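Local coordinates for Lmo1499 protein (Listeria monocytogenes, PDB 4IIW) that probably acts as a membrane-anchored endolytic transglycosylase that cleaves nascent peptidoglycan strands and so terminates their elongation, at residues E37-E42 with E57-I62; L111-G116 with I297-D302; Y175-T180 with V198-V203. All blocks are in the same frame, centred on the assembly; numbering follows the deposited sequence.

Interaction 1. Residues E37-E42 with E57-I62; sequences EKITVE and EDKKVI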
ATOM      1  N   GLU B  37     -18.475  10.313 -19.526  1.00107.61           N
ATOM      2  CA  GLU B  37     -18.535  11.766 -19.302  1.00105.28           C
ATOM      3  C   GLU B  37     -17.102  12.295 -19.174  1.00 98.63           C
ATOM      4  O   GLU B  37     -16.251  11.664 -18.546  1.00 95.05           O
ATOM      5  CB  GLU B  37     -19.401  12.106 -18.078  1.00105.07           C
ATOM      6  CG  GLU B  37     -18.843  11.645 -16.728  1.00102.69           C
ATOM      7  CD  GLU B  37     -19.890  11.627 -15.615  1.00105.77           C
ATOM      8  OE1 GLU B  37     -19.512  11.839 -14.442  1.00102.84           O
ATOM      9  OE2 GLU B  37     -21.086  11.394 -15.911  1.00111.96           O
ATOM     10  N   LYS B  38     -16.843  13.451 -19.777  1.00 96.37           N
ATOM     11  CA  LYS B  38     -15.496  14.025 -19.817  1.00 91.28           C
ATOM     12  C   LYS B  38     -15.349  15.295 -18.974  1.00 85.94           C
ATOM     13  O   LYS B  38     -16.107  16.246 -19.123  1.00 88.18           O
ATOM     14  CB  LYS B  38     -15.116  14.271 -21.285  1.00 95.00           C
ATOM     15  CG  LYS B  38     -14.890  12.954 -22.070  1.00 97.12           C
ATOM     16  CD  LYS B  38     -15.261  13.055 -23.559  1.00102.55           C
ATOM     17  CE  LYS B  38     -16.791  13.148 -23.748  1.00106.10           C
ATOM     18  NZ  LYS B  38     -17.235  13.076 -25.168  1.00109.49           N
ATOM     19  N   ILE B  39     -14.368  15.279 -18.080  1.00 77.38           N
ATOM     20  CA  ILE B  39     -14.091  16.399 -17.192  1.00 73.30           C
ATOM     21  C   ILE B  39     -12.752  17.003 -17.589  1.00 70.41           C
ATOM     22  O   ILE B  39     -11.739  16.304 -17.664  1.00 66.41           O
ATOM     23  CB  ILE B  39     -13.986  15.948 -15.697  1.00 69.76           C
ATOM     24  CG1 ILE B  39     -15.220  15.117 -15.285  1.00 71.15           C
ATOM     25  CG2 ILE B  39     -13.817  17.158 -14.807  1.00 65.33           C
ATOM     26  CD1 ILE B  39     -15.140  14.485 -13.907  1.00 65.78           C
ATOM     27  N   THR B  40     -12.735  18.297 -17.847  1.00 69.95           N
ATOM     28  CA  THR B  40     -11.491  18.934 -18.206  1.00 69.34           C
ATOM     29  C   THR B  40     -10.844  19.449 -16.932  1.00 64.58           C
ATOM     30  O   THR B  40     -11.477  20.170 -16.168  1.00 64.06           O
ATOM     31  CB  THR B  40     -11.707  20.094 -19.205  1.00 74.25           C
ATOM     32  OG1 THR B  40     -12.407  21.159 -18.549  1.00 78.28           O
ATOM     33  CG2 THR B  40     -12.500  19.625 -20.447  1.00 76.32           C
ATOM     34  N   VAL B  41      -9.597  19.057 -16.690  1.00 61.46           N
ATOM     35  CA  VAL B  41      -8.875  19.515 -15.510  1.00 59.78           C
ATOM     36  C   VAL B  41      -7.674  20.328 -15.967  1.00 61.52           C
ATOM     37  O   VAL B  41      -7.136  20.092 -17.041  1.00 61.72           O
ATOM     38  CB  VAL B  41      -8.389  18.341 -14.562  1.00 56.01           C
ATOM     39  CG1 VAL B  41      -9.472  17.261 -14.425  1.00 55.34           C
ATOM     40  CG2 VAL B  41      -7.104  17.715 -15.054  1.00 54.52           C
ATOM     41  N   GLU B  42      -7.245  21.268 -15.128  1.00 62.64           N
ATOM     42  CA  GLU B  42      -6.119  22.129 -15.438  1.00 64.32           C
ATOM     43  C   GLU B  42      -5.023  21.993 -14.398  1.00 60.47           C
ATOM     44  O   GLU B  42      -5.251  22.224 -13.210  1.00 59.65           O
ATOM     45  CB  GLU B  42      -6.581  23.570 -15.499  1.00 68.24           C
ATOM     46  CG  GLU B  42      -7.725  23.774 -16.465  1.00 76.93           C
ATOM     47  CD  GLU B  42      -8.016  25.247 -16.732  1.00 85.86           C
ATOM     48  OE1 GLU B  42      -8.003  26.041 -15.760  1.00 88.37           O
ATOM     49  OE2 GLU B  42      -8.270  25.600 -17.912  1.00 88.98           O
ATOM     50  N   GLU B  57      -9.045  15.074  -7.349  1.00 43.20           N
ATOM     51  CA  GLU B  57     -10.092  14.764  -6.369  1.00 43.36           C
ATOM     52  C   GLU B  57     -11.151  15.873  -6.416  1.00 44.45           C
ATOM     53  O   GLU B  57     -12.356  15.592  -6.453  1.00 44.88           O
ATOM     54  CB  GLU B  57      -9.501  14.592  -4.954  1.00 41.54           C
ATOM     55  CG  GLU B  57     -10.506  14.106  -3.889  1.00 44.29           C
ATOM     56  CD  GLU B  57      -9.926  14.141  -2.457  1.00 49.21           C
ATOM     57  OE1 GLU B  57      -8.767  13.703  -2.231  1.00 47.19           O
ATOM     58  OE2 GLU B  57     -10.641  14.617  -1.554  1.00 48.86           O
ATOM     59  N   ASP B  58     -10.700  17.126  -6.412  1.00 44.37           N
ATOM     60  CA  ASP B  58     -11.631  18.266  -6.509  1.00 48.37           C
ATOM     61  C   ASP B  58     -12.553  18.103  -7.708  1.00 49.20           C
ATOM     62  O   ASP B  58     -13.750  18.307  -7.599  1.00 51.11           O
ATOM     63  CB  ASP B  58     -10.898  19.627  -6.678  1.00 49.40           C
ATOM     64  CG  ASP B  58     -10.184  20.101  -5.407  1.00 52.20           C
ATOM     65  OD1 ASP B  58     -10.421  19.541  -4.303  1.00 53.72           O
ATOM     66  OD2 ASP B  58      -9.375  21.059  -5.531  1.00 57.18           O
ATOM     67  N   LYS B  59     -11.974  17.727  -8.849  1.00 48.73           N
ATOM     68  CA  LYS B  59     -12.730  17.573 -10.096  1.00 51.18           C
ATOM     69  C   LYS B  59     -13.475  16.240 -10.236  1.00 50.81           C
ATOM     70  O   LYS B  59     -14.090  15.969 -11.267  1.00 51.82           O
ATOM     71  CB  LYS B  59     -11.810  17.834 -11.284  1.00 51.56           C
ATOM     72  CG  LYS B  59     -11.468  19.322 -11.452  1.00 54.82           C
ATOM     73  CD  LYS B  59     -12.745  20.115 -11.797  1.00 60.37           C
ATOM     74  CE  LYS B  59     -12.484  21.569 -12.163  1.00 63.63           C
ATOM     75  NZ  LYS B  59     -13.744  22.267 -12.546  1.00 61.90           N
ATOM     76  N   LYS B  60     -13.397  15.426  -9.186  1.00 48.53           N
ATOM     77  CA  LYS B  60     -14.100  14.149  -9.092  1.00 48.80           C
ATOM     78  C   LYS B  60     -13.688  13.140 -10.147  1.00 46.85           C
ATOM     79  O   LYS B  60     -14.511  12.382 -10.622  1.00 49.41           O
ATOM     80  CB  LYS B  60     -15.613  14.378  -9.129  1.00 52.23           C
ATOM     81  CG  LYS B  60     -16.110  15.266  -8.027  1.00 54.53           C
ATOM     82  CD  LYS B  60     -17.527  15.701  -8.302  1.00 61.88           C
ATOM     83  CE  LYS B  60     -18.016  16.706  -7.272  1.00 64.52           C
ATOM     84  NZ  LYS B  60     -19.335  17.308  -7.677  1.00 71.15           N
ATOM     85  N   VAL B  61     -12.417  13.143 -10.513  1.00 43.45           N
ATOM     86  CA  VAL B  61     -11.896  12.179 -11.473  1.00 42.87           C
ATOM     87  C   VAL B  61     -11.394  10.985 -10.661  1.00 42.04           C
ATOM     88  O   VAL B  61     -11.441   9.841 -11.103  1.00 43.33           O
ATOM     89  CB  VAL B  61     -10.747  12.779 -12.306  1.00 42.07           C
ATOM     90  CG1 VAL B  61     -10.102  11.718 -13.193  1.00 38.56           C
ATOM     91  CG2 VAL B  61     -11.245  13.965 -13.109  1.00 39.65           C
ATOM     92  N   ILE B  62     -10.848  11.275  -9.492  1.00 40.13           N
ATOM     93  CA  ILE B  62     -10.454  10.243  -8.586  1.00 39.82           C
ATOM     94  C   ILE B  62     -11.204  10.502  -7.285  1.00 41.63           C
ATOM     95  O   ILE B  62     -11.827  11.560  -7.084  1.00 40.86           O
ATOM     96  CB  ILE B  62      -8.936  10.167  -8.350  1.00 38.09           C
ATOM     97  CG1 ILE B  62      -8.441  11.339  -7.501  1.00 37.38           C
ATOM     98  CG2 ILE B  62      -8.187  10.054  -9.691  1.00 38.72           C
ATOM     99  CD1 ILE B  62      -6.957  11.351  -7.328  1.00 32.43           C
TER
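Ile-39 and Val-41 on strand 39-43 face the Schellman motif that ends helix 49-58, where Lys-59, Lys-60 and Val-61 turn the chain toward helix 65-75. The strand-helix-helix-strand order, with strand 83-87 antiparallel to 39-43, is consistent with the LysM-like module of MltG proteins. Lys-60 leaves the helix with a positive phi (62°), and its N bonds back to Glu-57 O at 2.9 Å, which closes the last turn and fixes where the following residues lie. Val-61 then points its CG2 at the strand, where it meets Ile-39 CD1 and Val-41 CG1, each at 4.0 Å. Ile-39 reaches across because its CG1 lies beside the backbone N and the chain then runs out fully extended (chi2 173°); this brings CD1 to 3.2 Å from Lys-59 O, with CG2 3.7 Å from the same oxygen. Lys-59 lays the start of its chain along Val-41, CB lying 4.0 Å from Val-41 CG1, the two side chains running past each other in opposite directions. Its bend at chi2 turns the rest of the chain across the strand, CE passing 4.4 Å from Thr-40 O. Beyond the pair, strand 39-43 is hydrogen-bonded to strand 83-87, and Ile-96 of helix 93-102 also packs on Val-61. No hydrogen bond or salt bridge joins the two segments, so the helix end is held against the strand by dispersion and by burial of Val-41 and Val-61, with the methylenes of an exposed lysine extending the apolar patch.

Interaction 2. Residues L111-G116 with I297-D302; sequences LVIPEG and ISNSGD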
ATOM      1  N   LEU B 111      -8.189  27.260 -34.120  1.00 54.96           N
ATOM      2  CA  LEU B 111      -7.214  28.228 -33.612  1.00 53.36           C
ATOM      3  C   LEU B 111      -7.898  29.567 -33.361  1.00 53.36           C
ATOM      4  O   LEU B 111      -8.197  30.285 -34.311  1.00 54.99           O
ATOM      5  CB  LEU B 111      -6.094  28.395 -34.616  1.00 50.51           C
ATOM      6  CG  LEU B 111      -4.961  29.338 -34.254  1.00 51.02           C
ATOM      7  CD1 LEU B 111      -4.414  29.092 -32.833  1.00 51.84           C
ATOM      8  CD2 LEU B 111      -3.859  29.177 -35.311  1.00 49.52           C
ATOM      9  N   VAL B 112      -8.168  29.889 -32.093  1.00 53.23           N
ATOM     10  CA  VAL B 112      -8.840  31.133 -31.740  1.00 52.91           C
ATOM     11  C   VAL B 112      -7.831  32.183 -31.276  1.00 52.65           C
ATOM     12  O   VAL B 112      -7.027  31.921 -30.400  1.00 54.27           O
ATOM     13  CB  VAL B 112      -9.878  30.912 -30.619  1.00 55.66           C
ATOM     14  CG1 VAL B 112     -10.656  32.196 -30.353  1.00 52.62           C
ATOM     15  CG2 VAL B 112     -10.829  29.761 -30.981  1.00 54.56           C
ATOM     16  N   ILE B 113      -7.873  33.367 -31.875  1.00 51.51           N
ATOM     17  CA  ILE B 113      -6.968  34.457 -31.497  1.00 50.74           C
ATOM     18  C   ILE B 113      -7.800  35.651 -31.008  1.00 51.87           C
ATOM     19  O   ILE B 113      -8.444  36.340 -31.802  1.00 50.89           O
ATOM     20  CB  ILE B 113      -6.071  34.905 -32.680  1.00 48.70           C
ATOM     21  CG1 ILE B 113      -5.240  33.727 -33.214  1.00 48.08           C
ATOM     22  CG2 ILE B 113      -5.161  36.019 -32.242  1.00 42.82           C
ATOM     23  CD1 ILE B 113      -4.283  33.121 -32.200  1.00 49.18           C
ATOM     24  N   PRO B 114      -7.806  35.893 -29.702  1.00 52.23           N
ATOM     25  CA  PRO B 114      -8.587  37.001 -29.191  1.00 53.61           C
ATOM     26  C   PRO B 114      -7.929  38.377 -29.344  1.00 53.44           C
ATOM     27  O   PRO B 114      -6.744  38.490 -29.667  1.00 51.73           O
ATOM     28  CB  PRO B 114      -8.729  36.678 -27.690  1.00 56.22           C
ATOM     29  CG  PRO B 114      -8.050  35.339 -27.458  1.00 55.56           C
ATOM     30  CD  PRO B 114      -7.126  35.158 -28.630  1.00 55.35           C
ATOM     31  N   GLU B 115      -8.729  39.404 -29.095  1.00 55.22           N
ATOM     32  CA  GLU B 115      -8.287  40.786 -29.091  1.00 56.37           C
ATOM     33  C   GLU B 115      -7.354  41.059 -27.904  1.00 57.09           C
ATOM     34  O   GLU B 115      -7.437  40.402 -26.868  1.00 57.55           O
ATOM     35  CB  GLU B 115      -9.485  41.692 -28.910  1.00 58.17           C
ATOM     36  CG  GLU B 115     -10.554  41.534 -29.938  1.00 63.45           C
ATOM     37  CD  GLU B 115     -11.837  42.233 -29.532  1.00 74.05           C
ATOM     38  OE1 GLU B 115     -11.858  42.892 -28.460  1.00 78.78           O
ATOM     39  OE2 GLU B 115     -12.825  42.126 -30.290  1.00 79.98           O
ATOM     40  N   GLY B 116      -6.490  42.055 -28.048  1.00 57.06           N
ATOM     41  CA  GLY B 116      -5.579  42.434 -26.967  1.00 58.66           C
ATOM     42  C   GLY B 116      -4.402  41.503 -26.783  1.00 57.95           C
ATOM     43  O   GLY B 116      -3.699  41.584 -25.777  1.00 59.41           O
ATOM     44  N   ILE B 297       0.999  47.576 -29.706  1.00 51.60           N
ATOM     45  CA  ILE B 297       1.417  46.701 -28.604  1.00 53.25           C
ATOM     46  C   ILE B 297       0.548  45.433 -28.506  1.00 54.66           C
ATOM     47  O   ILE B 297       0.685  44.637 -27.570  1.00 57.51           O
ATOM     48  CB  ILE B 297       1.399  47.430 -27.260  1.00 53.69           C
ATOM     49  CG1 ILE B 297      -0.020  47.897 -26.910  1.00 54.49           C
ATOM     50  CG2 ILE B 297       2.367  48.592 -27.307  1.00 51.55           C
ATOM     51  CD1 ILE B 297      -0.171  48.394 -25.448  1.00 56.16           C
ATOM     52  N   SER B 298      -0.353  45.262 -29.471  1.00 53.12           N
ATOM     53  CA  SER B 298      -1.235  44.102 -29.520  1.00 54.01           C
ATOM     54  C   SER B 298      -2.134  44.252 -30.732  1.00 51.96           C
ATOM     55  O   SER B 298      -2.016  45.231 -31.454  1.00 52.12           O
ATOM     56  CB  SER B 298      -2.118  44.034 -28.269  1.00 54.68           C
ATOM     57  OG  SER B 298      -3.063  45.085 -28.295  1.00 53.31           O
ATOM     58  N   ASN B 299      -3.024  43.287 -30.956  1.00 51.86           N
ATOM     59  CA  ASN B 299      -4.020  43.413 -32.021  1.00 50.80           C
ATOM     60  C   ASN B 299      -5.271  44.072 -31.416  1.00 50.65           C
ATOM     61  O   ASN B 299      -5.324  44.279 -30.213  1.00 50.18           O
ATOM     62  CB  ASN B 299      -4.319  42.079 -32.712  1.00 52.17           C
ATOM     63  CG  ASN B 299      -4.800  41.019 -31.766  1.00 53.83           C
ATOM     64  OD1 ASN B 299      -5.101  41.284 -30.593  1.00 57.29           O
ATOM     65  ND2 ASN B 299      -4.888  39.802 -32.270  1.00 50.28           N
ATOM     66  N   SER B 300      -6.257  44.400 -32.244  1.00 51.40           N
ATOM     67  CA  SER B 300      -7.436  45.137 -31.792  1.00 52.41           C
ATOM     68  C   SER B 300      -8.732  44.642 -32.392  1.00 54.62           C
ATOM     69  O   SER B 300      -8.750  44.120 -33.501  1.00 54.55           O
ATOM     70  CB  SER B 300      -7.295  46.608 -32.196  1.00 51.73           C
ATOM     71  OG  SER B 300      -6.129  47.203 -31.660  1.00 50.76           O
ATOM     72  N   GLY B 301      -9.818  44.836 -31.640  1.00 58.09           N
ATOM     73  CA  GLY B 301     -11.178  44.477 -32.073  1.00 60.83           C
ATOM     74  C   GLY B 301     -11.768  45.653 -32.831  1.00 61.33           C
ATOM     75  O   GLY B 301     -11.215  46.744 -32.806  1.00 57.60           O
ATOM     76  N   ASP B 302     -12.885  45.446 -33.516  1.00 65.30           N
ATOM     77  CA  ASP B 302     -13.493  46.533 -34.279  1.00 67.00           C
ATOM     78  C   ASP B 302     -13.831  47.706 -33.394  1.00 67.52           C
ATOM     79  O   ASP B 302     -13.690  48.868 -33.796  1.00 66.92           O
ATOM     80  CB  ASP B 302     -14.736  46.054 -35.005  1.00 71.08           C
ATOM     81  CG  ASP B 302     -14.402  45.251 -36.230  1.00 75.66           C
ATOM     82  OD1 ASP B 302     -13.768  45.819 -37.151  1.00 78.16           O
ATOM     83  OD2 ASP B 302     -14.786  44.062 -36.285  1.00 83.48           O
TER
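Hydrogen bonds between Asn-299 and the backbone of Pro-114 to Gly-116 tie the two loops together, though both are weak. Asn-299 ND2 reaches Pro-114 O at 3.5 Å with an angle of 142° at the hydrogen, and Gly-116 N gives a bond of 3.3 Å to Asn-299 O. The stronger partners of the buried amide lie just outside: its OD1 accepts Tyr-117 N and its ND2 is bonded to Leu-176 O, so the group is pinned at both ends. CG sits between the backbone N and the carbonyl carbon (chi1 58°), which turns the amide toward the 111-116 backbone. Asn-299 O also receives Ser-298 OG at 3.1 Å, from 27° out of the carbonyl plane.

Van der Waals contacts fill in around these bonds. Ile-113 CG2 touches Asn-299 ND2 at 3.8 Å, the two side chains crossing at about a right angle. Ser-298 CB rests 3.7 Å from Gly-116 C. Farther along, Glu-115 extends beyond CG and lays its carboxylate against the bare backbone of Gly-301, OE2 lying 3.4 Å from Gly-301 CA, while Gly-301 N is hydrogen-bonded to Glu-230 OE1.

Gly-301 is the N-cap of helix 302-309, and Gly-116 O accepts Lys-231 NZ of helix 219-232. Two irregular loops far apart in sequence are thus brought together in the core of the MltG catalytic domain, with the side chain of Ser-298 about 10 Å from that of Glu-232, the residue predicted to be important for catalysis.

Interaction 3. Residues Y175-T180 with V198-V203; sequences YLYPAT and VKATDV. With SO4 (sulfate ion), chain O.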
ATOM      1  N   TYR B 175      -0.461  43.164 -36.451  1.00 49.06           N
ATOM      2  CA  TYR B 175      -0.911  42.817 -37.807  1.00 47.65           C
ATOM      3  C   TYR B 175      -1.544  41.428 -37.979  1.00 46.87           C
ATOM      4  O   TYR B 175      -1.973  41.071 -39.060  1.00 47.14           O
ATOM      5  CB  TYR B 175       0.237  43.017 -38.781  1.00 47.44           C
ATOM      6  CG  TYR B 175       0.581  44.461 -38.999  1.00 48.85           C
ATOM      7  CD1 TYR B 175       1.437  45.142 -38.136  1.00 50.18           C
ATOM      8  CD2 TYR B 175       0.060  45.154 -40.077  1.00 50.67           C
ATOM      9  CE1 TYR B 175       1.759  46.484 -38.354  1.00 46.30           C
ATOM     10  CE2 TYR B 175       0.376  46.495 -40.299  1.00 52.34           C
ATOM     11  CZ  TYR B 175       1.227  47.153 -39.444  1.00 50.84           C
ATOM     12  OH  TYR B 175       1.526  48.485 -39.696  1.00 50.03           O
ATOM     13  N   LEU B 176      -1.620  40.658 -36.904  1.00 48.60           N
ATOM     14  CA  LEU B 176      -2.283  39.345 -36.928  1.00 46.63           C
ATOM     15  C   LEU B 176      -3.687  39.525 -36.325  1.00 46.98           C
ATOM     16  O   LEU B 176      -3.845  39.665 -35.119  1.00 48.60           O
ATOM     17  CB  LEU B 176      -1.451  38.323 -36.159  1.00 46.91           C
ATOM     18  CG  LEU B 176      -0.154  37.883 -36.857  1.00 45.57           C
ATOM     19  CD1 LEU B 176       0.676  39.036 -37.326  1.00 42.62           C
ATOM     20  CD2 LEU B 176       0.643  36.980 -35.931  1.00 45.77           C
ATOM     21  N   TYR B 177      -4.700  39.512 -37.185  1.00 46.55           N
ATOM     22  CA  TYR B 177      -6.082  39.807 -36.788  1.00 46.82           C
ATOM     23  C   TYR B 177      -6.684  38.799 -35.815  1.00 47.81           C
ATOM     24  O   TYR B 177      -6.425  37.595 -35.923  1.00 46.95           O
ATOM     25  CB  TYR B 177      -6.954  39.883 -38.058  1.00 47.38           C
ATOM     26  CG  TYR B 177      -8.295  40.564 -37.884  1.00 52.00           C
ATOM     27  CD1 TYR B 177      -8.386  41.959 -37.820  1.00 52.72           C
ATOM     28  CD2 TYR B 177      -9.485  39.825 -37.812  1.00 55.59           C
ATOM     29  CE1 TYR B 177      -9.619  42.603 -37.654  1.00 53.64           C
ATOM     30  CE2 TYR B 177     -10.734  40.474 -37.659  1.00 54.50           C
ATOM     31  CZ  TYR B 177     -10.783  41.855 -37.581  1.00 57.05           C
ATOM     32  OH  TYR B 177     -11.986  42.495 -37.419  1.00 63.05           O
ATOM     33  N   PRO B 178      -7.489  39.288 -34.853  1.00 48.78           N
ATOM     34  CA  PRO B 178      -8.169  38.390 -33.949  1.00 49.37           C
ATOM     35  C   PRO B 178      -9.432  37.805 -34.601  1.00 48.86           C
ATOM     36  O   PRO B 178     -10.317  38.536 -34.998  1.00 50.40           O
ATOM     37  CB  PRO B 178      -8.515  39.275 -32.750  1.00 50.84           C
ATOM     38  CG  PRO B 178      -8.557  40.637 -33.257  1.00 50.69           C
ATOM     39  CD  PRO B 178      -7.746  40.700 -34.516  1.00 50.73           C
ATOM     40  N   ALA B 179      -9.476  36.485 -34.709  1.00 48.63           N
ATOM     41  CA  ALA B 179     -10.579  35.752 -35.307  1.00 47.93           C
ATOM     42  C   ALA B 179     -10.339  34.268 -35.045  1.00 47.93           C
ATOM     43  O   ALA B 179      -9.405  33.897 -34.327  1.00 47.57           O
ATOM     44  CB  ALA B 179     -10.655  36.024 -36.812  1.00 46.99           C
ATOM     45  N   THR B 180     -11.192  33.425 -35.605  1.00 49.01           N
ATOM     46  CA  THR B 180     -11.057  31.989 -35.475  1.00 50.51           C
ATOM     47  C   THR B 180     -10.588  31.506 -36.804  1.00 49.28           C
ATOM     48  O   THR B 180     -11.155  31.865 -37.804  1.00 49.94           O
ATOM     49  CB  THR B 180     -12.386  31.328 -35.120  1.00 52.93           C
ATOM     50  OG1 THR B 180     -12.775  31.766 -33.821  1.00 56.21           O
ATOM     51  CG2 THR B 180     -12.257  29.813 -35.096  1.00 53.29           C
ATOM     52  N   VAL B 198      -2.465  37.694 -41.246  1.00 41.69           N
ATOM     53  CA  VAL B 198      -2.135  38.966 -41.880  1.00 41.48           C
ATOM     54  C   VAL B 198      -3.181  39.281 -42.974  1.00 42.21           C
ATOM     55  O   VAL B 198      -3.599  40.424 -43.140  1.00 41.30           O
ATOM     56  CB  VAL B 198      -0.694  38.995 -42.439  1.00 41.86           C
ATOM     57  CG1 VAL B 198      -0.471  40.245 -43.251  1.00 38.99           C
ATOM     58  CG2 VAL B 198       0.317  38.920 -41.299  1.00 40.13           C
ATOM     59  N   LYS B 199      -3.621  38.249 -43.682  1.00 42.64           N
ATOM     60  CA  LYS B 199      -4.648  38.401 -44.699  1.00 43.36           C
ATOM     61  C   LYS B 199      -5.963  38.846 -44.076  1.00 43.34           C
ATOM     62  O   LYS B 199      -6.668  39.673 -44.644  1.00 44.91           O
ATOM     63  CB  LYS B 199      -4.824  37.092 -45.481  1.00 44.18           C
ATOM     64  CG  LYS B 199      -6.127  36.984 -46.242  1.00 46.62           C
ATOM     65  CD  LYS B 199      -6.064  35.988 -47.359  1.00 49.17           C
ATOM     66  CE  LYS B 199      -5.589  34.634 -46.934  1.00 52.24           C
ATOM     67  NZ  LYS B 199      -5.501  33.720 -48.111  1.00 57.93           N
ATOM     68  N   ALA B 200      -6.307  38.296 -42.920  1.00 42.17           N
ATOM     69  CA  ALA B 200      -7.547  38.700 -42.260  1.00 43.08           C
ATOM     70  C   ALA B 200      -7.498  40.204 -41.941  1.00 43.33           C
ATOM     71  O   ALA B 200      -8.492  40.914 -42.112  1.00 43.22           O
ATOM     72  CB  ALA B 200      -7.784  37.889 -40.997  1.00 42.54           C
ATOM     73  N   THR B 201      -6.341  40.691 -41.493  1.00 42.65           N
ATOM     74  CA  THR B 201      -6.219  42.105 -41.164  1.00 43.71           C
ATOM     75  C   THR B 201      -6.495  42.926 -42.421  1.00 45.54           C
ATOM     76  O   THR B 201      -7.319  43.821 -42.401  1.00 46.90           O
ATOM     77  CB  THR B 201      -4.828  42.466 -40.590  1.00 44.20           C
ATOM     78  OG1 THR B 201      -4.643  41.845 -39.301  1.00 42.02           O
ATOM     79  CG2 THR B 201      -4.671  44.011 -40.470  1.00 40.97           C
ATOM     80  N   ASP B 202      -5.818  42.573 -43.513  1.00 45.86           N
ATOM     81  CA  ASP B 202      -5.962  43.237 -44.798  1.00 46.94           C
ATOM     82  C   ASP B 202      -7.421  43.268 -45.248  1.00 48.87           C
ATOM     83  O   ASP B 202      -7.903  44.302 -45.675  1.00 52.71           O
ATOM     84  CB  ASP B 202      -5.095  42.527 -45.856  1.00 46.78           C
ATOM     85  CG  ASP B 202      -5.121  43.223 -47.222  1.00 51.63           C
ATOM     86  OD1 ASP B 202      -4.567  44.348 -47.342  1.00 54.86           O
ATOM     87  OD2 ASP B 202      -5.644  42.614 -48.190  1.00 52.23           O
ATOM     88  N   VAL B 203      -8.116  42.141 -45.144  1.00 48.83           N
ATOM     89  CA  VAL B 203      -9.510  42.059 -45.545  1.00 50.16           C
ATOM     90  C   VAL B 203     -10.430  42.876 -44.665  1.00 53.08           C
ATOM     91  O   VAL B 203     -11.335  43.549 -45.145  1.00 56.70           O
ATOM     92  CB  VAL B 203     -10.038  40.620 -45.425  1.00 50.16           C
ATOM     93  CG1 VAL B 203     -11.553  40.582 -45.677  1.00 45.39           C
ATOM     94  CG2 VAL B 203      -9.269  39.674 -46.364  1.00 47.41           C
TER
HETATM   95  S   SO4 O 405     -14.458  35.000 -36.711  0.50 74.36           S
HETATM   96  O1  SO4 O 405     -14.629  35.365 -38.116  0.50 74.89           O
HETATM   97  O2  SO4 O 405     -13.259  34.189 -36.584  0.50 72.29           O
HETATM   98  O3  SO4 O 405     -14.329  36.208 -35.901  0.50 75.61           O
HETATM   99  O4  SO4 O 405     -15.622  34.247 -36.252  0.50 75.35           O
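The Tyr-177 ring is flanked by Pro-178 CD on one face, 3.4 Å above its plane, and on the opposite face by Ala-200 O at 4.2 Å, both displaced toward the rim. Ala-200 CB and Thr-201 CA approach the ring obliquely, and Ala-200 CB lies 3.6 Å from Tyr-177 CB. With CG anti to the backbone N (chi1 -163°), the ring leaves its CB along the helix surface and continues toward Asn-204. The Tyr-175 ring heads elsewhere, its OH hydrogen-bonded to His-220 ND1.

The backbone carbonyl of Tyr-175 lies against the side of the helix. Thr-201 OG1 donates to Tyr-175 O at 2.8 Å, coming from well above the carbonyl plane (71° out of it), and Val-198 CA makes a nearly straight CA-H...O contact of 3.5 Å with the same oxygen. Met-197 O, in the same helix as Thr-201, is a weak second partner for that hydroxyl's single proton. This is an extended loop, leading into strand 180-181, docked along helix 190-204 within the MltG catalytic domain; a backbone bond between Tyr-177 and Met-197 adds to the docking. Leu-176 CD1 meets Val-198 CG2 at 4.0 Å, and Leu-176 also packs on Leu-119 and Ile-122 of helix 119-129. At the start of strand 180-181, Thr-180 N is bonded to O2 of a sulfate probably taken from the crystallisation liquor, although the modelled distance is doubtfully short.

How the interactions relate
Interactions 2 and 3 form one continuous patch, their centres 9 Å apart, with interaction 3 nested along the chain inside the long loop that interaction 2 closes. The 175-180 loop is the piece between them: Ala-179 O probably accepts Ile-113 N at 2.9 Å, and Leu-176 O probably accepts Asn-299 ND2 at 3.0 Å, so 111-116, 297-302 and helix 190-204 are all linked through it. Of the three, interaction 2 lies near Glu-232, predicted to be important for catalysis; interactions 1 and 3 lie away from it. Interaction 1 stands apart, its centre 31 Å from that of interaction 2 and 36 Å from that of interaction 3, without touching either. All three reach the second subunit.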